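Side-chain contacts in putative transcriptional regulator (Salmonella typhimurium, PDB 1YYV), which probably binds DNA and regulates transcription as a dimeric member of the HxlR-like helix-turn-helix family: residues R26-L29 / K30-S34; W36-L39 / I40-L44. One frame throughout, in Å; residues are numbered along the deposited sequence.

Interaction 1: residues R26-L29 / K30-S34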
ATOM      1  N   ARG A  26      -2.898   7.406  -7.309  1.00 36.85           N
ATOM      2  CA  ARG A  26      -3.781   6.345  -6.777  1.00 36.89           C
ATOM      3  C   ARG A  26      -3.539   4.989  -7.474  1.00 37.52           C
ATOM      4  O   ARG A  26      -3.563   3.949  -6.847  1.00 37.97           O
ATOM      5  CB  ARG A  26      -5.216   6.761  -6.925  1.00 36.91           C
ATOM      6  CG  ARG A  26      -5.634   7.774  -5.897  1.00 35.75           C
ATOM      7  CD  ARG A  26      -7.091   8.180  -6.086  1.00 32.84           C
ATOM      8  NE  ARG A  26      -7.483   9.094  -5.011  1.00 34.25           N
ATOM      9  CZ  ARG A  26      -8.738   9.410  -4.715  1.00 33.93           C
ATOM     10  NH1 ARG A  26      -9.739   8.887  -5.411  1.00 28.74           N
ATOM     11  NH2 ARG A  26      -8.991  10.259  -3.730  1.00 32.58           N
ATOM     12  N   GLU A  27      -3.247   5.039  -8.756  1.00 37.52           N
ATOM     13  CA  GLU A  27      -2.908   3.860  -9.517  1.00 39.98           C
ATOM     14  C   GLU A  27      -1.536   3.298  -9.163  1.00 38.09           C
ATOM     15  O   GLU A  27      -1.393   2.110  -8.933  1.00 38.98           O
ATOM     16  CB  GLU A  27      -2.956   4.202 -11.010  1.00 40.67           C
ATOM     17  CG  GLU A  27      -4.335   4.231 -11.525  1.00 48.06           C
ATOM     18  CD  GLU A  27      -4.990   2.861 -11.388  1.00 59.77           C
ATOM     19  OE1 GLU A  27      -6.166   2.802 -10.932  1.00 64.34           O
ATOM     20  OE2 GLU A  27      -4.322   1.838 -11.724  1.00 64.87           O
ATOM     21  N   VAL A  28      -0.532   4.160  -9.128  1.00 37.32           N
ATOM     22  CA  VAL A  28       0.787   3.785  -8.603  1.00 36.48           C
ATOM     23  C   VAL A  28       0.674   3.193  -7.209  1.00 35.98           C
ATOM     24  O   VAL A  28       1.265   2.182  -6.926  1.00 37.48           O
ATOM     25  CB  VAL A  28       1.742   4.983  -8.584  1.00 36.36           C
ATOM     26  CG1 VAL A  28       3.139   4.584  -7.999  1.00 34.40           C
ATOM     27  CG2 VAL A  28       1.784   5.652  -9.996  1.00 33.59           C
ATOM     28  N   LEU A  29      -0.110   3.802  -6.344  1.00 36.68           N
ATOM     29  CA  LEU A  29      -0.302   3.264  -4.993  1.00 37.13           C
ATOM     30  C   LEU A  29      -0.905   1.847  -5.004  1.00 37.62           C
ATOM     31  O   LEU A  29      -0.420   0.988  -4.323  1.00 35.92           O
ATOM     32  CB  LEU A  29      -1.114   4.235  -4.141  1.00 37.08           C
ATOM     33  CG  LEU A  29      -1.649   3.653  -2.845  1.00 38.01           C
ATOM     34  CD1 LEU A  29      -0.565   3.666  -1.783  1.00 37.84           C
ATOM     35  CD2 LEU A  29      -2.925   4.377  -2.398  1.00 39.26           C
ATOM     36  N   LYS A  30      -1.944   1.635  -5.810  1.00 39.54           N
ATOM     37  CA  LYS A  30      -2.512   0.323  -6.043  1.00 42.34           C
ATOM     38  C   LYS A  30      -1.454  -0.704  -6.554  1.00 42.58           C
ATOM     39  O   LYS A  30      -1.325  -1.829  -6.020  1.00 42.90           O
ATOM     40  CB  LYS A  30      -3.682   0.425  -7.048  1.00 41.65           C
ATOM     41  CG  LYS A  30      -4.379  -0.927  -7.235  1.00 45.99           C
ATOM     42  CD  LYS A  30      -5.524  -0.984  -8.288  1.00 45.63           C
ATOM     43  CE  LYS A  30      -6.894  -1.221  -7.598  1.00 53.44           C
ATOM     44  NZ  LYS A  30      -7.983  -2.025  -8.361  1.00 52.44           N
ATOM     45  N   HIS A  31      -0.698  -0.338  -7.581  1.00 41.83           N
ATOM     46  CA  HIS A  31       0.311  -1.281  -8.088  1.00 41.99           C
ATOM     47  C   HIS A  31       1.321  -1.710  -7.037  1.00 41.49           C
ATOM     48  O   HIS A  31       1.683  -2.882  -6.990  1.00 41.05           O
ATOM     49  CB  HIS A  31       1.026  -0.746  -9.335  1.00 40.88           C
ATOM     50  CG  HIS A  31       0.081  -0.422 -10.458  1.00 43.16           C
ATOM     51  ND1 HIS A  31       0.393   0.460 -11.481  1.00 42.50           N
ATOM     52  CD2 HIS A  31      -1.178  -0.861 -10.707  1.00 40.69           C
ATOM     53  CE1 HIS A  31      -0.627   0.526 -12.319  1.00 42.55           C
ATOM     54  NE2 HIS A  31      -1.597  -0.243 -11.860  1.00 43.75           N
ATOM     55  N   VAL A  32       1.771  -0.781  -6.191  1.00 41.37           N
ATOM     56  CA  VAL A  32       2.922  -1.099  -5.313  1.00 41.22           C
ATOM     57  C   VAL A  32       2.469  -1.716  -3.996  1.00 42.03           C
ATOM     58  O   VAL A  32       3.274  -2.212  -3.193  1.00 41.99           O
ATOM     59  CB  VAL A  32       3.943   0.114  -5.138  1.00 41.10           C
ATOM     60  CG1 VAL A  32       4.300   0.724  -6.486  1.00 37.15           C
ATOM     61  CG2 VAL A  32       3.419   1.208  -4.168  1.00 40.44           C
ATOM     62  N   THR A  33       1.167  -1.675  -3.750  1.00 42.86           N
ATOM     63  CA  THR A  33       0.686  -2.217  -2.498  1.00 44.42           C
ATOM     64  C   THR A  33      -0.367  -3.317  -2.648  1.00 45.47           C
ATOM     65  O   THR A  33      -0.904  -3.788  -1.629  1.00 44.91           O
ATOM     66  CB  THR A  33       0.183  -1.113  -1.561  1.00 44.75           C
ATOM     67  OG1 THR A  33      -0.827  -0.368  -2.226  1.00 45.34           O
ATOM     68  CG2 THR A  33       1.329  -0.194  -1.087  1.00 44.98           C
ATOM     69  N   SER A  34      -0.663  -3.694  -3.902  1.00 45.94           N
ATOM     70  CA  SER A  34      -1.430  -4.876  -4.187  1.00 48.12           C
ATOM     71  C   SER A  34      -0.671  -6.013  -3.565  1.00 48.48           C
ATOM     72  O   SER A  34       0.503  -5.905  -3.280  1.00 48.84           O
ATOM     73  CB  SER A  34      -1.613  -5.133  -5.693  1.00 47.18           C
ATOM     74  OG  SER A  34      -0.382  -5.549  -6.274  1.00 52.08           O
TER
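The imidazole of His31 presents one face to the backbone carbonyl of Glu27: Glu27 O sits over the ring centre, 3.3 Å above its plane, while Val28 CA approaches the same ring obliquely. The carboxylate of Glu27 is turned 72° from the ring plane, with Glu27 OE2 3.4 Å from His31 NE2. These contacts, three and four residues apart, lie on alpha-helix 25-33 of this HxlR-like helix-turn-helix protein. His31 CG lies beside its own backbone N and anti to the carbonyl carbon (chi1 -58°), a torsion that folds the ring back over the preceding turn. There Glu27 O serves twice, facing the ring and as acceptor for His31 N at 2.9 Å, the N-H pointing nearly straight at it. Ring atom ND1 is hydrogen-bonded to Asp76 OD2, which ties the ring to helix 66-76. One turn apart on the buried face, Val28 CG1 and Val32 CG1 pack at 4.3 Å, and both valines also touch Phe78. Arg26 extends away from the turn, its NE bonding to Leu18 O of its own chain and its NH2 to Gly59 O of the second subunit, while Thr33 packs on Thr33 of that subunit. Near the end of the helix Thr33 N reaches Leu29 O only weakly, at 3.2 Å, and the hydroxyl adds a second donor to the same oxygen. With chi1 at 56°, Thr33 OG1 stands between its backbone N and carbonyl carbon and donates to Leu29 O at 2.5 Å, from above the carbonyl plane.

Interaction 2: residues W36-L39 / I40-L44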
ATOM      1  N   TRP A  36       0.342  -8.853  -4.729  1.00 50.02           N
ATOM      2  CA  TRP A  36       1.472  -9.350  -5.507  1.00 49.04           C
ATOM      3  C   TRP A  36       2.541  -8.291  -5.741  1.00 48.18           C
ATOM      4  O   TRP A  36       3.724  -8.618  -5.746  1.00 48.01           O
ATOM      5  CB  TRP A  36       1.012 -10.029  -6.805  1.00 49.51           C
ATOM      6  CG  TRP A  36      -0.142 -11.019  -6.555  1.00 50.40           C
ATOM      7  CD1 TRP A  36      -1.378 -11.016  -7.157  1.00 48.94           C
ATOM      8  CD2 TRP A  36      -0.159 -12.114  -5.611  1.00 49.88           C
ATOM      9  NE1 TRP A  36      -2.141 -12.037  -6.660  1.00 49.77           N
ATOM     10  CE2 TRP A  36      -1.427 -12.728  -5.712  1.00 50.64           C
ATOM     11  CE3 TRP A  36       0.779 -12.642  -4.700  1.00 50.51           C
ATOM     12  CZ2 TRP A  36      -1.792 -13.848  -4.930  1.00 49.81           C
ATOM     13  CZ3 TRP A  36       0.423 -13.757  -3.931  1.00 49.36           C
ATOM     14  CH2 TRP A  36      -0.857 -14.337  -4.047  1.00 49.36           C
ATOM     15  N   GLY A  37       2.149  -7.018  -5.860  1.00 46.77           N
ATOM     16  CA  GLY A  37       3.142  -5.940  -6.038  1.00 44.62           C
ATOM     17  C   GLY A  37       4.098  -5.804  -4.872  1.00 43.89           C
ATOM     18  O   GLY A  37       5.301  -5.591  -5.069  1.00 43.68           O
ATOM     19  N   VAL A  38       3.575  -5.931  -3.653  1.00 43.36           N
ATOM     20  CA  VAL A  38       4.390  -5.847  -2.449  1.00 43.89           C
ATOM     21  C   VAL A  38       5.443  -6.977  -2.424  1.00 44.11           C
ATOM     22  O   VAL A  38       6.587  -6.771  -2.062  1.00 45.27           O
ATOM     23  CB  VAL A  38       3.543  -5.973  -1.131  1.00 44.57           C
ATOM     24  CG1 VAL A  38       4.469  -6.016   0.105  1.00 44.35           C
ATOM     25  CG2 VAL A  38       2.549  -4.824  -0.961  1.00 43.44           C
ATOM     26  N   LEU A  39       5.020  -8.178  -2.770  1.00 43.71           N
ATOM     27  CA  LEU A  39       5.844  -9.351  -2.665  1.00 43.45           C
ATOM     28  C   LEU A  39       6.917  -9.294  -3.722  1.00 42.92           C
ATOM     29  O   LEU A  39       8.064  -9.581  -3.431  1.00 43.22           O
ATOM     30  CB  LEU A  39       4.987 -10.619  -2.833  1.00 44.02           C
ATOM     31  CG  LEU A  39       3.892 -10.838  -1.786  1.00 43.62           C
ATOM     32  CD1 LEU A  39       3.257 -12.223  -1.965  1.00 44.34           C
ATOM     33  CD2 LEU A  39       4.491 -10.667  -0.386  1.00 44.43           C
ATOM     34  N   ILE A  40       6.548  -8.901  -4.941  1.00 42.74           N
ATOM     35  CA  ILE A  40       7.536  -8.632  -5.981  1.00 42.81           C
ATOM     36  C   ILE A  40       8.574  -7.617  -5.532  1.00 42.94           C
ATOM     37  O   ILE A  40       9.771  -7.855  -5.660  1.00 45.26           O
ATOM     38  CB  ILE A  40       6.896  -8.146  -7.300  1.00 43.08           C
ATOM     39  CG1 ILE A  40       6.005  -9.239  -7.895  1.00 41.03           C
ATOM     40  CG2 ILE A  40       8.008  -7.615  -8.266  1.00 39.10           C
ATOM     41  CD1 ILE A  40       5.033  -8.732  -8.903  1.00 38.73           C
ATOM     42  N   LEU A  41       8.130  -6.498  -4.991  1.00 42.85           N
ATOM     43  CA  LEU A  41       9.048  -5.440  -4.589  1.00 42.59           C
ATOM     44  C   LEU A  41       9.944  -5.800  -3.414  1.00 42.93           C
ATOM     45  O   LEU A  41      11.073  -5.300  -3.316  1.00 43.15           O
ATOM     46  CB  LEU A  41       8.282  -4.142  -4.290  1.00 41.83           C
ATOM     47  CG  LEU A  41       7.727  -3.424  -5.512  1.00 40.72           C
ATOM     48  CD1 LEU A  41       6.896  -2.255  -5.071  1.00 39.09           C
ATOM     49  CD2 LEU A  41       8.824  -2.952  -6.538  1.00 37.92           C
ATOM     50  N   VAL A  42       9.460  -6.653  -2.515  1.00 43.56           N
ATOM     51  CA  VAL A  42      10.268  -7.070  -1.366  1.00 44.40           C
ATOM     52  C   VAL A  42      11.264  -8.120  -1.833  1.00 44.79           C
ATOM     53  O   VAL A  42      12.457  -8.013  -1.517  1.00 45.33           O
ATOM     54  CB  VAL A  42       9.411  -7.615  -0.187  1.00 45.66           C
ATOM     55  CG1 VAL A  42      10.291  -8.410   0.809  1.00 46.23           C
ATOM     56  CG2 VAL A  42       8.653  -6.490   0.526  1.00 44.42           C
ATOM     57  N   ALA A  43      10.799  -9.082  -2.640  1.00 43.99           N
ATOM     58  CA  ALA A  43      11.677 -10.130  -3.176  1.00 44.83           C
ATOM     59  C   ALA A  43      12.877  -9.619  -4.021  1.00 45.23           C
ATOM     60  O   ALA A  43      13.983 -10.084  -3.861  1.00 45.03           O
ATOM     61  CB  ALA A  43      10.861 -11.178  -3.961  1.00 44.43           C
ATOM     62  N   LEU A  44      12.653  -8.669  -4.922  1.00 46.01           N
ATOM     63  CA  LEU A  44      13.745  -8.172  -5.761  1.00 46.04           C
ATOM     64  C   LEU A  44      14.855  -7.381  -5.032  1.00 47.31           C
ATOM     65  O   LEU A  44      15.907  -7.064  -5.632  1.00 48.06           O
ATOM     66  CB  LEU A  44      13.174  -7.364  -6.914  1.00 44.83           C
ATOM     67  CG  LEU A  44      12.279  -8.193  -7.822  1.00 45.08           C
ATOM     68  CD1 LEU A  44      11.652  -7.292  -8.877  1.00 43.96           C
ATOM     69  CD2 LEU A  44      13.049  -9.383  -8.461  1.00 41.13           C
TER
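Four successive i to i+4 bonds, from Ile40 N to Trp36 O through Ala43 N to Leu39 O, run the backbone of 36-43 as regular alpha-helix; the first is close to straight, with an N-H...O angle of 174° over 3.0 Å between Ile40 N and Trp36 O. The side chains of the second segment lean back on these same carbonyls. Ile40 does so with its longer branch: CG1 lies anti to the carbonyl carbon (chi1 -64°), which brings Ile40 CG1 to 3.2 Å from Trp36 O and lays CD1 alongside that oxygen too. Leu41 repeats the pattern over the next carbonyl, its CG 3.3 Å from Gly37 O. Val42 turns CG2 back over the preceding turn, where it meets both Val38 O and, at 4.2 Å, Val38 CG1. The two valines thus touch branch to branch, one turn apart. This helix is part of the HxlR-like helix-turn-helix domain. Ile40 and Trp36 pack against helix 66-76 through Ser69, with Leu66 and Leu73 adding to the Ile40 side; Leu41 meets Leu95 of strand 90-95. Val38 packs on Leu29 and Val42 on Phe19 of the second subunit, at the dimer interface, and Val38 also touches Val106 of its own chain. The indole of Trp36 leads away from the following turn and packs on Val61 and on Arg26 of the second subunit. Further along, the methyl of Ala43 comes within 3.3 Å of Leu39 O and also touches Leu54 of helix 51-55.

Overall arrangement
From the N terminus the chain first forms interaction 1 on helix 25-33, then turns at Ser34 and enters interaction 2 on helix 35-43. Each contact spans single helical turns and encloses no long loop; the two stand in series, neither nested nor crossed, with centres about 12 Å apart. Ser34 OG, hydrogen-bonded to Gly37 N, caps the start of the second helix at the junction. The helices also meet directly: Val38 CG2 packs 3.5 Å from Val32 O, and Leu41 CD1 lies 3.8 Å from Val32 CB. Both interactions touch helix 66-76 and the second subunit.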